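Local atomic coordinates of endo-1,3-beta-glucanase, family GH16 (Zobellia galactanivorans, PDB entry 4BPZ), a protein that probably hydrolyses internal beta-1,3-glucosidic bonds of glucans such as algal laminarin, using the calcium-binding family 16 glycoside hydrolase module that forms this chain. Residues V100-P105 / F247-V252; H187-E192 / V200-T205; I66-E71 / I228-T233; E154-H159 / T177-A182; P105-T110 / E240-D245. The protein carries 1 engineered substitution. One frame throughout, in Å; residues are numbered along the deposited sequence.

Interaction 1 of 5, residues V100-P105 / F247-V252. With CA (calcium ion), chain E.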
# COMPACT_ATOMS: atom_id res chain seq x y z
N VAL A 100 -7.23 8.32 0.12
CA VAL A 100 -6.84 7.86 -1.22
C VAL A 100 -8.12 7.51 -1.96
O VAL A 100 -8.86 6.60 -1.54
CB VAL A 100 -5.87 6.64 -1.16
CG1 VAL A 100 -5.46 6.28 -2.57
CG2 VAL A 100 -4.63 6.96 -0.35
N ARG A 101 -8.39 8.21 -3.06
CA ARG A 101 -9.61 7.92 -3.84
C ARG A 101 -9.18 7.05 -5.04
O ARG A 101 -8.26 7.44 -5.79
CB ARG A 101 -10.20 9.24 -4.34
CG ARG A 101 -11.49 9.02 -5.15
CD ARG A 101 -12.19 10.38 -5.37
NE ARG A 101 -13.51 10.15 -5.96
CZ ARG A 101 -13.83 10.45 -7.20
NH1 ARG A 101 -12.94 10.85 -8.10
NH2 ARG A 101 -15.07 10.21 -7.63
N ALA A 102 -9.77 5.87 -5.20
CA ALA A 102 -9.27 4.90 -6.15
C ALA A 102 -10.35 3.97 -6.66
O ALA A 102 -11.36 3.77 -6.03
CB ALA A 102 -8.17 4.02 -5.44
N LYS A 103 -10.01 3.34 -7.80
CA LYS A 103 -10.69 2.21 -8.41
C LYS A 103 -9.74 1.05 -8.36
O LYS A 103 -8.56 1.19 -8.70
CB LYS A 103 -11.09 2.49 -9.86
CG LYS A 103 -12.31 3.39 -9.98
CD LYS A 103 -12.62 3.67 -11.46
CE LYS A 103 -13.69 4.68 -11.57
NZ LYS A 103 -14.05 4.81 -13.05
N LEU A 104 -10.23 -0.12 -7.92
CA LEU A 104 -9.39 -1.30 -7.68
C LEU A 104 -9.34 -2.23 -8.89
O LEU A 104 -10.32 -2.26 -9.68
CB LEU A 104 -9.85 -2.05 -6.40
CG LEU A 104 -9.97 -1.18 -5.18
CD1 LEU A 104 -10.34 -2.05 -3.99
CD2 LEU A 104 -8.76 -0.35 -4.88
N PRO A 105 -8.33 -3.07 -9.02
CA PRO A 105 -8.35 -4.08 -10.10
C PRO A 105 -9.54 -5.01 -9.92
O PRO A 105 -9.88 -5.44 -8.81
CB PRO A 105 -7.00 -4.80 -9.90
CG PRO A 105 -6.20 -3.93 -9.01
CD PRO A 105 -7.08 -3.01 -8.26
N PHE A 247 -4.86 -0.53 -11.14
CA PHE A 247 -5.27 0.12 -9.88
C PHE A 247 -5.18 1.62 -10.14
O PHE A 247 -4.08 2.09 -10.46
CB PHE A 247 -4.26 -0.33 -8.84
CG PHE A 247 -4.44 0.13 -7.41
CD1 PHE A 247 -5.57 0.76 -6.94
CD2 PHE A 247 -3.38 -0.11 -6.52
CE1 PHE A 247 -5.64 1.16 -5.61
CE2 PHE A 247 -3.46 0.28 -5.21
CZ PHE A 247 -4.60 0.88 -4.76
N GLU A 248 -6.28 2.32 -10.16
CA GLU A 248 -6.34 3.69 -10.59
C GLU A 248 -6.61 4.58 -9.39
O GLU A 248 -7.60 4.42 -8.68
CB GLU A 248 -7.46 3.87 -11.61
CG GLU A 248 -7.45 5.25 -12.18
CD GLU A 248 -8.49 5.53 -13.24
OE1 GLU A 248 -9.46 4.77 -13.32
OE2 GLU A 248 -8.35 6.52 -13.96
N ILE A 249 -5.71 5.54 -9.17
CA ILE A 249 -5.76 6.41 -7.98
C ILE A 249 -5.93 7.85 -8.43
O ILE A 249 -5.10 8.44 -9.13
CB ILE A 249 -4.44 6.19 -7.15
CG1 ILE A 249 -4.45 4.77 -6.63
CG2 ILE A 249 -4.39 7.23 -6.05
CD1 ILE A 249 -3.16 4.37 -6.14
N ASP A 250 -7.04 8.45 -8.05
CA ASP A 250 -7.33 9.86 -8.39
C ASP A 250 -6.47 10.82 -7.59
O ASP A 250 -5.96 11.81 -8.11
CB ASP A 250 -8.84 10.08 -8.15
CG ASP A 250 -9.28 11.46 -8.57
OD1 ASP A 250 -8.65 12.10 -9.44
OD2 ASP A 250 -10.31 11.90 -8.00
N TYR A 251 -6.27 10.55 -6.29
CA TYR A 251 -5.45 11.42 -5.51
C TYR A 251 -5.02 10.67 -4.21
O TYR A 251 -5.68 9.73 -3.79
CB TYR A 251 -6.18 12.73 -5.06
CG TYR A 251 -7.47 12.60 -4.34
CD1 TYR A 251 -7.55 12.17 -3.01
CD2 TYR A 251 -8.69 12.93 -4.99
CE1 TYR A 251 -8.74 12.14 -2.31
CE2 TYR A 251 -9.89 12.87 -4.31
CZ TYR A 251 -9.93 12.50 -2.98
OH TYR A 251 -11.13 12.41 -2.36
N VAL A 252 -3.95 11.21 -3.66
CA VAL A 252 -3.51 10.89 -2.25
C VAL A 252 -3.47 12.22 -1.54
O VAL A 252 -2.81 13.15 -2.06
CB VAL A 252 -2.11 10.24 -2.26
CG1 VAL A 252 -1.59 10.05 -0.84
CG2 VAL A 252 -2.15 8.92 -3.00
CA CA E . -6.70 13.40 -9.78
O HOH W 1 -11.61 6.13 -14.23
O HOH W 2 -7.56 14.90 -8.12

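Interaction 2 of 5, residues H187-E192 / V200-T205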
# COMPACT_ATOMS: atom_id res chain seq x y z
N HIS A 187 -13.95 4.89 -4.76
CA HIS A 187 -14.24 4.98 -3.36
C HIS A 187 -13.10 5.68 -2.69
O HIS A 187 -11.97 5.75 -3.24
CB HIS A 187 -14.39 3.61 -2.73
CG HIS A 187 -15.56 2.80 -3.28
ND1 HIS A 187 -15.58 2.23 -4.52
CD2 HIS A 187 -16.74 2.46 -2.66
CE1 HIS A 187 -16.76 1.57 -4.70
NE2 HIS A 187 -17.45 1.66 -3.55
N VAL A 188 -13.33 6.22 -1.46
CA VAL A 188 -12.25 6.84 -0.69
C VAL A 188 -11.87 5.89 0.43
O VAL A 188 -12.66 5.57 1.32
CB VAL A 188 -12.67 8.22 -0.15
CG1 VAL A 188 -11.55 8.80 0.66
CG2 VAL A 188 -13.03 9.14 -1.29
N TYR A 189 -10.60 5.50 0.47
CA TYR A 189 -10.01 4.64 1.48
C TYR A 189 -9.23 5.55 2.40
O TYR A 189 -8.41 6.35 1.91
CB TYR A 189 -9.08 3.68 0.78
CG TYR A 189 -9.82 2.81 -0.26
CD1 TYR A 189 -10.53 1.66 0.13
CD2 TYR A 189 -9.90 3.24 -1.59
CE1 TYR A 189 -11.24 0.93 -0.81
CE2 TYR A 189 -10.69 2.49 -2.51
CZ TYR A 189 -11.33 1.37 -2.12
OH TYR A 189 -12.07 0.59 -2.98
N SER A 190 -9.51 5.54 3.69
CA SER A 190 -8.85 6.53 4.57
C SER A 190 -8.41 5.93 5.88
O SER A 190 -8.93 4.93 6.38
CB SER A 190 -9.73 7.77 4.76
OG SER A 190 -10.86 7.49 5.49
N LEU A 191 -7.47 6.66 6.48
CA LEU A 191 -6.93 6.40 7.81
C LEU A 191 -7.02 7.64 8.63
O LEU A 191 -6.59 8.71 8.11
CB LEU A 191 -5.45 5.95 7.68
CG LEU A 191 -4.62 5.93 8.97
CD1 LEU A 191 -5.13 4.86 9.96
CD2 LEU A 191 -3.15 5.73 8.63
N GLU A 192 -7.46 7.58 9.87
CA GLU A 192 -7.30 8.69 10.83
C GLU A 192 -6.45 8.11 11.97
O GLU A 192 -6.86 7.18 12.66
CB GLU A 192 -8.67 9.11 11.36
CG GLU A 192 -9.50 9.74 10.29
CD GLU A 192 -10.93 9.93 10.61
OE1 GLU A 192 -11.31 9.87 11.82
OE2 GLU A 192 -11.72 10.15 9.66
N VAL A 200 -9.58 3.02 10.29
CA VAL A 200 -9.56 2.84 8.82
C VAL A 200 -10.97 2.80 8.36
O VAL A 200 -11.82 2.07 8.89
CB VAL A 200 -8.79 1.57 8.43
CG1 VAL A 200 -8.89 1.33 6.95
CG2 VAL A 200 -7.37 1.66 8.94
N PHE A 201 -11.26 3.60 7.32
CA PHE A 201 -12.60 3.71 6.77
C PHE A 201 -12.61 3.35 5.30
O PHE A 201 -11.64 3.57 4.54
CB PHE A 201 -13.04 5.20 6.85
CG PHE A 201 -13.26 5.68 8.25
CD1 PHE A 201 -14.52 5.64 8.84
CD2 PHE A 201 -12.21 6.31 8.92
CE1 PHE A 201 -14.69 6.15 10.16
CE2 PHE A 201 -12.40 6.82 10.21
CZ PHE A 201 -13.58 6.67 10.80
N LEU A 202 -13.78 2.89 4.85
CA LEU A 202 -14.17 2.80 3.44
C LEU A 202 -15.31 3.77 3.30
O LEU A 202 -16.38 3.56 3.92
CB LEU A 202 -14.66 1.41 3.09
CG LEU A 202 -15.30 1.34 1.67
CD1 LEU A 202 -14.33 1.73 0.61
CD2 LEU A 202 -15.81 -0.09 1.42
N ASP A 203 -15.09 4.89 2.60
CA ASP A 203 -16.05 5.97 2.56
C ASP A 203 -16.35 6.35 4.06
O ASP A 203 -15.43 6.70 4.78
CB ASP A 203 -17.25 5.60 1.68
CG ASP A 203 -16.81 5.40 0.24
OD1 ASP A 203 -15.95 6.15 -0.26
OD2 ASP A 203 -17.43 4.58 -0.41
N ASP A 204 -17.59 6.23 4.52
CA ASP A 204 -17.89 6.56 5.90
C ASP A 204 -18.09 5.36 6.80
O ASP A 204 -18.50 5.57 7.94
CB ASP A 204 -19.14 7.45 5.92
CG ASP A 204 -18.90 8.76 5.20
OD1 ASP A 204 -17.80 9.39 5.27
OD2 ASP A 204 -19.81 9.19 4.48
N THR A 205 -17.76 4.18 6.35
CA THR A 205 -17.90 2.95 7.16
C THR A 205 -16.60 2.67 7.81
O THR A 205 -15.59 2.56 7.11
CB THR A 205 -18.34 1.81 6.23
OG1 THR A 205 -19.57 2.18 5.59
CG2 THR A 205 -18.55 0.52 7.05
O HOH W 3 -12.94 7.20 3.74

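Interaction 3 of 5, residues I66-E71 / I228-T233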
# COMPACT_ATOMS: atom_id res chain seq x y z
N ILE A 66 -1.37 2.13 -11.58
CA ILE A 66 -0.41 1.06 -11.41
C ILE A 66 -0.99 -0.12 -12.20
O ILE A 66 -2.20 -0.39 -12.12
CB ILE A 66 -0.21 0.68 -9.90
CG1 ILE A 66 0.40 1.91 -9.22
CG2 ILE A 66 0.66 -0.55 -9.79
CD1 ILE A 66 0.41 1.77 -7.66
N ARG A 67 -0.14 -0.76 -13.00
CA ARG A 67 -0.61 -1.82 -13.93
C ARG A 67 0.23 -3.03 -13.73
O ARG A 67 1.46 -3.00 -13.86
CB ARG A 67 -0.52 -1.25 -15.35
CG ARG A 67 -0.90 -2.30 -16.43
CD ARG A 67 -1.18 -1.71 -17.77
NE ARG A 67 -0.05 -0.88 -18.23
CZ ARG A 67 -0.14 0.15 -19.09
NH1 ARG A 67 -1.32 0.43 -19.67
NH2 ARG A 67 0.95 0.86 -19.34
N ALA A 68 -0.45 -4.15 -13.42
CA ALA A 68 0.18 -5.46 -13.32
C ALA A 68 0.01 -6.17 -14.67
O ALA A 68 -1.08 -6.10 -15.27
CB ALA A 68 -0.48 -6.26 -12.24
N ILE A 69 1.01 -6.90 -15.10
CA ILE A 69 1.05 -7.49 -16.46
C ILE A 69 1.64 -8.86 -16.37
O ILE A 69 2.63 -9.10 -15.69
CB ILE A 69 1.90 -6.67 -17.42
CG1 ILE A 69 1.56 -5.19 -17.42
CG2 ILE A 69 1.82 -7.22 -18.83
CD1 ILE A 69 2.49 -4.32 -18.23
N LYS A 70 1.03 -9.83 -17.09
CA LYS A 70 1.69 -11.14 -17.29
C LYS A 70 2.76 -10.92 -18.34
O LYS A 70 2.48 -10.62 -19.54
CB LYS A 70 0.67 -12.18 -17.76
CG LYS A 70 1.30 -13.58 -17.89
CD LYS A 70 0.25 -14.61 -18.14
CE LYS A 70 0.87 -16.00 -18.06
NZ LYS A 70 -0.22 -17.01 -18.24
N GLU A 71 4.02 -11.05 -17.93
CA GLU A 71 5.18 -10.63 -18.72
C GLU A 71 6.37 -11.28 -18.06
O GLU A 71 6.60 -11.11 -16.84
CB GLU A 71 5.32 -9.04 -18.58
CG GLU A 71 6.59 -8.54 -19.17
CD GLU A 71 6.85 -7.07 -18.97
OE1 GLU A 71 6.06 -6.34 -18.31
OE2 GLU A 71 7.88 -6.61 -19.56
N ILE A 228 0.37 -3.24 -6.63
CA ILE A 228 -0.44 -4.46 -6.93
C ILE A 228 0.49 -5.64 -6.86
O ILE A 228 1.37 -5.75 -7.72
CB ILE A 228 -1.14 -4.45 -8.30
CG1 ILE A 228 -1.93 -3.17 -8.62
CG2 ILE A 228 -2.04 -5.69 -8.37
CD1 ILE A 228 -2.39 -3.15 -10.07
N ALA A 229 0.31 -6.54 -5.91
CA ALA A 229 1.01 -7.83 -5.95
C ALA A 229 0.20 -8.78 -6.81
O ALA A 229 -1.01 -8.64 -6.95
CB ALA A 229 1.18 -8.34 -4.53
N MET A 230 0.86 -9.78 -7.35
CA MET A 230 0.20 -10.88 -8.13
C MET A 230 0.40 -12.19 -7.40
O MET A 230 1.51 -12.55 -7.04
CB MET A 230 0.78 -10.96 -9.49
CG MET A 230 0.42 -9.78 -10.40
SD MET A 230 -1.38 -9.50 -10.64
CE MET A 230 -1.89 -11.07 -11.36
N GLY A 231 -0.70 -12.92 -7.21
CA GLY A 231 -0.60 -14.21 -6.53
C GLY A 231 -0.18 -14.04 -5.09
O GLY A 231 -0.46 -13.06 -4.41
N GLY A 232 0.52 -15.09 -4.61
CA GLY A 232 0.90 -15.10 -3.21
C GLY A 232 -0.25 -15.28 -2.25
O GLY A 232 -1.39 -15.65 -2.64
N THR A 233 -0.02 -14.99 -0.98
CA THR A 233 -0.98 -15.26 0.12
C THR A 233 -2.37 -14.83 -0.20
O THR A 233 -3.35 -15.58 -0.12
CB THR A 233 -0.50 -14.64 1.45
OG1 THR A 233 0.87 -15.04 1.63
CG2 THR A 233 -1.33 -15.15 2.65

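Interaction 4 of 5, residues E154-H159 / T177-A182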
# COMPACT_ATOMS: atom_id res chain seq x y z
N GLU A 154 -15.61 -8.39 -3.64
CA GLU A 154 -16.76 -7.74 -3.00
C GLU A 154 -16.56 -7.41 -1.49
O GLU A 154 -17.49 -7.04 -0.82
CB GLU A 154 -18.00 -8.66 -3.20
CG GLU A 154 -18.45 -8.76 -4.66
CD GLU A 154 -17.47 -9.39 -5.62
OE1 GLU A 154 -17.04 -10.55 -5.34
OE2 GLU A 154 -17.24 -8.76 -6.71
N SER A 155 -15.30 -7.55 -1.03
CA SER A 155 -15.00 -7.08 0.28
C SER A 155 -13.59 -6.45 0.28
O SER A 155 -12.74 -6.72 -0.56
CB SER A 155 -15.16 -8.24 1.27
OG SER A 155 -14.16 -8.40 2.18
N THR A 156 -13.39 -5.56 1.22
CA THR A 156 -12.08 -4.95 1.44
C THR A 156 -11.59 -5.31 2.84
O THR A 156 -12.39 -5.58 3.75
CB THR A 156 -12.10 -3.40 1.26
OG1 THR A 156 -12.80 -2.77 2.30
CG2 THR A 156 -12.67 -2.98 -0.08
N ILE A 157 -10.29 -5.17 2.98
CA ILE A 157 -9.61 -5.49 4.20
C ILE A 157 -8.90 -4.31 4.78
O ILE A 157 -8.34 -3.46 4.02
CB ILE A 157 -8.49 -6.49 3.82
CG1 ILE A 157 -9.09 -7.84 3.33
CG2 ILE A 157 -7.46 -6.66 4.93
CD1 ILE A 157 -8.09 -8.66 2.49
N ALA A 158 -8.90 -4.17 6.10
CA ALA A 158 -8.06 -3.16 6.84
C ALA A 158 -7.41 -4.04 7.87
O ALA A 158 -7.99 -4.80 8.53
CB ALA A 158 -8.95 -2.13 7.59
N HIS A 159 -6.12 -3.91 8.08
CA HIS A 159 -5.38 -4.78 9.00
C HIS A 159 -4.03 -4.30 9.50
O HIS A 159 -3.23 -3.86 8.74
CB HIS A 159 -4.93 -5.90 8.21
CG HIS A 159 -5.19 -7.14 8.85
ND1 HIS A 159 -4.33 -7.87 9.58
CD2 HIS A 159 -6.38 -7.85 8.81
CE1 HIS A 159 -4.99 -9.01 9.98
NE2 HIS A 159 -6.18 -9.01 9.49
N THR A 177 -14.94 -5.28 5.15
CA THR A 177 -16.21 -4.67 4.92
C THR A 177 -16.68 -4.92 3.54
O THR A 177 -15.89 -5.05 2.62
CB THR A 177 -16.16 -3.14 5.24
OG1 THR A 177 -17.44 -2.69 5.64
CG2 THR A 177 -15.52 -2.30 4.12
N PRO A 178 -17.99 -5.00 3.30
CA PRO A 178 -18.47 -5.23 1.92
C PRO A 178 -18.25 -4.01 1.07
O PRO A 178 -18.32 -2.84 1.51
CB PRO A 178 -19.98 -5.52 2.10
CG PRO A 178 -20.24 -5.68 3.48
CD PRO A 178 -19.06 -5.24 4.29
N ILE A 179 -18.01 -4.23 -0.20
CA ILE A 179 -17.89 -3.14 -1.16
C ILE A 179 -18.60 -3.50 -2.44
O ILE A 179 -18.59 -4.70 -2.83
CB ILE A 179 -16.36 -2.81 -1.47
CG1 ILE A 179 -16.20 -1.52 -2.31
CG2 ILE A 179 -15.61 -3.94 -2.07
CD1 ILE A 179 -14.80 -0.94 -2.37
N THR A 180 -19.21 -2.52 -3.08
CA THR A 180 -19.89 -2.66 -4.36
C THR A 180 -19.17 -1.93 -5.46
O THR A 180 -18.76 -0.78 -5.27
CB THR A 180 -21.33 -2.05 -4.27
OG1 THR A 180 -22.02 -2.87 -3.34
CG2 THR A 180 -22.04 -1.98 -5.65
N ASN A 181 -18.96 -2.60 -6.58
CA ASN A 181 -18.34 -2.00 -7.74
C ASN A 181 -17.01 -1.34 -7.41
O ASN A 181 -16.76 -0.22 -7.81
CB ASN A 181 -19.33 -0.99 -8.38
CG ASN A 181 -18.97 -0.65 -9.83
OD1 ASN A 181 -18.10 -1.30 -10.45
ND2 ASN A 181 -19.60 0.37 -10.35
N ALA A 182 -16.11 -2.11 -6.76
CA ALA A 182 -14.83 -1.53 -6.40
C ALA A 182 -14.02 -1.13 -7.59
O ALA A 182 -13.14 -0.26 -7.46
CB ALA A 182 -14.08 -2.55 -5.54

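Interaction 5 of 5, residues P105-T110 / E240-D245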
# COMPACT_ATOMS: atom_id res chain seq x y z
N PRO A 105 -8.33 -3.07 -9.02
CA PRO A 105 -8.35 -4.08 -10.10
C PRO A 105 -9.54 -5.01 -9.92
O PRO A 105 -9.88 -5.44 -8.81
CB PRO A 105 -7.00 -4.80 -9.90
CG PRO A 105 -6.20 -3.93 -9.01
CD PRO A 105 -7.08 -3.01 -8.26
N SER A 106 -10.12 -5.42 -11.04
CA SER A 106 -11.23 -6.41 -10.99
C SER A 106 -10.81 -7.83 -11.14
O SER A 106 -11.63 -8.71 -10.83
CB SER A 106 -12.24 -6.10 -12.17
OG SER A 106 -11.60 -6.27 -13.40
N LYS A 107 -9.62 -8.12 -11.66
CA LYS A 107 -9.31 -9.45 -12.10
C LYS A 107 -8.84 -10.33 -10.98
O LYS A 107 -8.14 -9.95 -10.03
CB LYS A 107 -8.28 -9.45 -13.22
CG LYS A 107 -8.89 -8.85 -14.52
CD LYS A 107 -7.92 -8.82 -15.67
CE LYS A 107 -8.58 -8.23 -16.93
NZ LYS A 107 -7.61 -8.20 -18.06
N LYS A 108 -9.15 -11.63 -11.13
CA LYS A 108 -8.70 -12.62 -10.20
C LYS A 108 -7.17 -12.70 -10.17
O LYS A 108 -6.56 -12.60 -11.23
CB LYS A 108 -9.31 -14.02 -10.59
CG LYS A 108 -9.03 -15.12 -9.61
CD LYS A 108 -9.91 -16.35 -9.97
CE LYS A 108 -9.47 -17.47 -9.03
NZ LYS A 108 -10.35 -18.67 -8.98
N GLY A 109 -6.61 -12.94 -8.99
CA GLY A 109 -5.18 -13.04 -8.84
C GLY A 109 -4.47 -11.76 -8.39
O GLY A 109 -3.30 -11.83 -8.01
N THR A 110 -5.15 -10.63 -8.51
CA THR A 110 -4.57 -9.34 -8.16
C THR A 110 -4.77 -9.06 -6.66
O THR A 110 -5.80 -9.39 -6.05
CB THR A 110 -5.22 -8.22 -8.99
OG1 THR A 110 -6.63 -8.16 -8.69
CG2 THR A 110 -5.02 -8.35 -10.47
N GLU A 240 -4.98 -18.53 -16.09
CA GLU A 240 -4.02 -18.68 -17.16
C GLU A 240 -4.17 -17.56 -18.24
O GLU A 240 -3.16 -17.14 -18.81
CB GLU A 240 -4.22 -20.03 -17.85
CG GLU A 240 -3.24 -20.22 -19.01
CD GLU A 240 -3.58 -19.44 -20.39
OE1 GLU A 240 -4.81 -19.10 -20.71
OE2 GLU A 240 -2.59 -19.14 -21.20
N ASN A 241 -5.36 -17.05 -18.40
CA ASN A 241 -5.63 -16.04 -19.39
C ASN A 241 -5.31 -14.63 -18.97
O ASN A 241 -5.62 -13.67 -19.71
CB ASN A 241 -7.07 -16.18 -19.96
CG ASN A 241 -8.22 -15.63 -18.98
OD1 ASN A 241 -8.03 -15.40 -17.75
ND2 ASN A 241 -9.44 -15.38 -19.56
N PHE A 242 -4.78 -14.41 -17.75
CA PHE A 242 -4.55 -13.04 -17.28
C PHE A 242 -3.64 -12.33 -18.24
O PHE A 242 -2.59 -12.80 -18.65
CB PHE A 242 -3.90 -13.14 -15.91
CG PHE A 242 -3.67 -11.75 -15.28
CD1 PHE A 242 -4.64 -11.16 -14.58
CD2 PHE A 242 -2.51 -11.04 -15.49
CE1 PHE A 242 -4.50 -9.87 -13.99
CE2 PHE A 242 -2.34 -9.78 -14.90
CZ PHE A 242 -3.31 -9.18 -14.20
N THR A 243 -4.05 -11.11 -18.57
CA THR A 243 -3.25 -10.23 -19.41
C THR A 243 -2.64 -9.09 -18.59
O THR A 243 -1.43 -9.05 -18.37
CB THR A 243 -4.09 -9.63 -20.56
OG1 THR A 243 -5.31 -9.10 -20.04
CG2 THR A 243 -4.39 -10.69 -21.60
N ASP A 244 -3.48 -8.16 -18.15
CA ASP A 244 -3.05 -7.02 -17.36
C ASP A 244 -4.23 -6.49 -16.59
O ASP A 244 -5.40 -6.79 -16.89
CB ASP A 244 -2.37 -5.98 -18.23
CG ASP A 244 -3.21 -5.67 -19.46
OD1 ASP A 244 -4.28 -5.11 -19.35
OD2 ASP A 244 -2.76 -6.11 -20.61
N ASP A 245 -3.98 -5.66 -15.57
CA ASP A 245 -5.06 -4.97 -14.86
C ASP A 245 -4.51 -3.74 -14.18
O ASP A 245 -3.28 -3.67 -13.92
CB ASP A 245 -5.75 -5.85 -13.82
CG ASP A 245 -7.19 -5.49 -13.59
OD1 ASP A 245 -7.73 -4.59 -14.26
OD2 ASP A 245 -7.79 -6.12 -12.70
O HOH W 4 -10.22 -3.92 -13.81
O HOH W 5 -7.01 -10.92 -18.29

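Interaction 1 of 5, residues V100-P105 / F247-V252
A beta bulge beside the calcium site joins Arg101 to Asp250 and Tyr251, in an antiparallel strand pair of the family 16 beta-sandwich. Lys103 faces Glu248 and Ala102 faces Ile249 in regular register. Then the second strand has one extra residue, Asp250, opposite Arg101. Arg101 N gives its hydrogen to Tyr251 O (3.2 Å), while Arg101 O receives Asp250 N (2.8 Å). Arg101 reaches over this bulge. Its CG lies anti to the backbone N (chi1 -179°), and the extended chain carries Arg101 NH1 to Asp250 OD2, a salt bridge of 2.8 Å. The carboxylate oxygen lies near the guanidinium plane but is itself met from above the carboxylate plane. On the way, Arg101 CB sits over one face of the Tyr251 ring, 3.7 Å from its centroid. Asp250 also holds the calcium ion through both its O and OD1, each at 2.4 Å. Glu18 O, Glu20 OE2, Gly62 O and a water complete the site. Phe247 CE1 packs against Leu104 CD2 at 3.5 Å and touches Ala102 CB. On the face of Arg101 and Tyr251, Lys103 NZ and Glu248 OE1 are bridged by a water, and Glu248 OE2 bonds Thr63 OG1. The two carboxylate oxygens of Asp250 thus serve different cations. The arginine is likely to balance charge on this ligand and hold its plane steady for the metal.

Interaction 2 of 5, residues H187-E192 / V200-T205
Val188 and Asp203 lie at the open end of the hairpin of strands 187-193 and 197-202, where the chain turns into strand 205-211. Asp203 N binds Val188 O at 2.8 Å. Val188 N binds Asp203 OD1 at 2.9 Å, almost straight (177°), on the syn side but tilted out of the carboxylate plane. Asp203 OD2 approaches the His187 ring at its edge, 3.2 Å from CD2. Further along, Ser190 and Phe201 exchange two backbone bonds. One water joins the strands: it donates to Val188 O and Asp203 O, and accepts from Ser190 OG at 2.7 Å. Among apolar contacts, Leu202 CD1 lies beside Tyr189 CE1 at 3.5 Å. On the other face, Phe201 CB meets Ser190 OG at 3.4 Å, and the Phe201 ring stacks on His6 of the N-terminal tag. An alanine at Asp203 removes the acceptor of Val188 N, and the hairpin's open end would probably be held less firmly. The carboxylate stands in for a strand carbonyl where a type II' turn bends the chain away.

Interaction 3 of 5, residues I66-E71 / I228-T233
Ile228 O accepts a hydrogen bond from Ser84 OG and a weak one from Tyr50 OH, while the side chain of the same residue packs on Ile66. The contact belongs to the apolar interior of the family 16 beta-sandwich, between strands 63-75 and 222-230. Segments 66-71 and 228-230 of these strands run 15° apart, their axes 7.6 Å from each other. No hydrogen bond joins the two segments; the contact is van der Waals packing, mainly of side chains. Ile66 and Ile228 slide past each other in opposite directions, with Ile66 CG2 at 3.9 Å from Ile228 CG1. With CG1 of Ile228 anti to the carbonyl carbon (chi1 -49°) and the chain extended at chi2, the CD1 methyl extends to the Ile66 backbone and stops 3.4 Å from Ile66 O. Phe247 covers Ile228 from strand 244-255. Ala68 CB meets both Ile228 CG2, at 4.2 Å, and Met230. Tyr82 and Phe242 also touch this methionine. The bend at chi2 (-57°) brings Met230 SD to 3.7 Å from Ala68 CB.

Interaction 4 of 5, residues E154-H159 / T177-A182
Thr156 and Thr177 form the hydrogen-bonded pair of a beta hairpin, strands 155-163 and 170-178 of the family 16 beta-sandwich. Thr156 N binds Thr177 O and Thr177 N binds Thr156 O, each at 2.9 Å. Ser155 and Pro178 come next as a non-hydrogen-bonded pair. A proline fits there without costing a bond across the pair, since its missing N-H would not point at the partner strand. Ser155 CA lies close to Thr177 O, 3.2 Å away. Beyond the strand end Ile179 N still binds Glu154 O at 2.9 Å. This bond is straight at the hydrogen (169°), but the donor stands well above the carbonyl plane, 56° out of it. The backbone is thus leaving regular sheet geometry here.

The side chains of Thr156 and Thr177 lie side by side on one face, pointing the same way. Ile179 crosses Thr156 at about a right angle, and Thr156 CG2 touches both Ile179 CG2 and CD1. Further out, Leu202 of the neighbouring hairpin packs against Thr156, Thr177 and Ile179. Gln148 covers Thr156 and Ile179 and bonds Ser155 O through NE2. His187 and Tyr189 also meet Ile179. Thr156 OG1 sits between its backbone N and carbonyl carbon (chi1 71°), 3.3 Å from Thr177 CG2.

Interaction 5 of 5, residues P105-T110 / E240-D245
Lys107 meets Asp245 and Asp244 through both its backbone and its side chain. Lys107 N donates to Asp245 OD2 at 2.9 Å, nearly in line with the carboxylate C-O bond. Lys107 NZ donates to Asp244 O, also at 2.9 Å. The chain is extended beyond CG, which lets the ammonium reach past Asp245 to that carbonyl. NZ also donates to a water at 2.8 Å, and this water accepts Thr243 N as well. A second water accepts from Ser106 N and donates to Asp245 OD1 at 2.6 Å. Asp245 OD2 lies 2.9 Å from Ser106 N. Packing surrounds these bonds. Lys107 CB reaches the edge of the Phe242 ring, with CE1 at 3.9 Å, and Thr110 CG2 touches the same ring atom. Met230 of strand 222-230 also packs on Phe242. An alanine in place of Lys107 would strip Asp244 O and the water at Thr243 of their ammonium partner, and segment 240-245 is likely to be held less tightly as a result. Thr110 OG1 donates to Lys107 O at 2.7 Å, across a type II beta turn. Gly109 occupies its third position with positive phi, as is usual in such turns. The turn closes the connection between strands 96-103 and 110-118.

From the N terminus, strand 63-75 comes first, and interaction 3 closes its loop only at 228-233. Strand 96-103 then opens interaction 1, and the loop after it opens interaction 5. Interactions 4 and 2 follow in series as local hairpins, nested inside the three longer loops. After interaction 3 closes, 240-245 closes interaction 5 and 247-252 closes interaction 1. Interaction 5 is nested in interaction 1, sharing Pro105, and interaction 3 crosses both. Strand 244-255 lies between strands 63-75 and 96-103 and links interactions 1, 3 and 5. Strand 96-103 also pairs with 187-193, joining interaction 1 to interaction 2, whose Leu202 and Tyr189 pack on interaction 4.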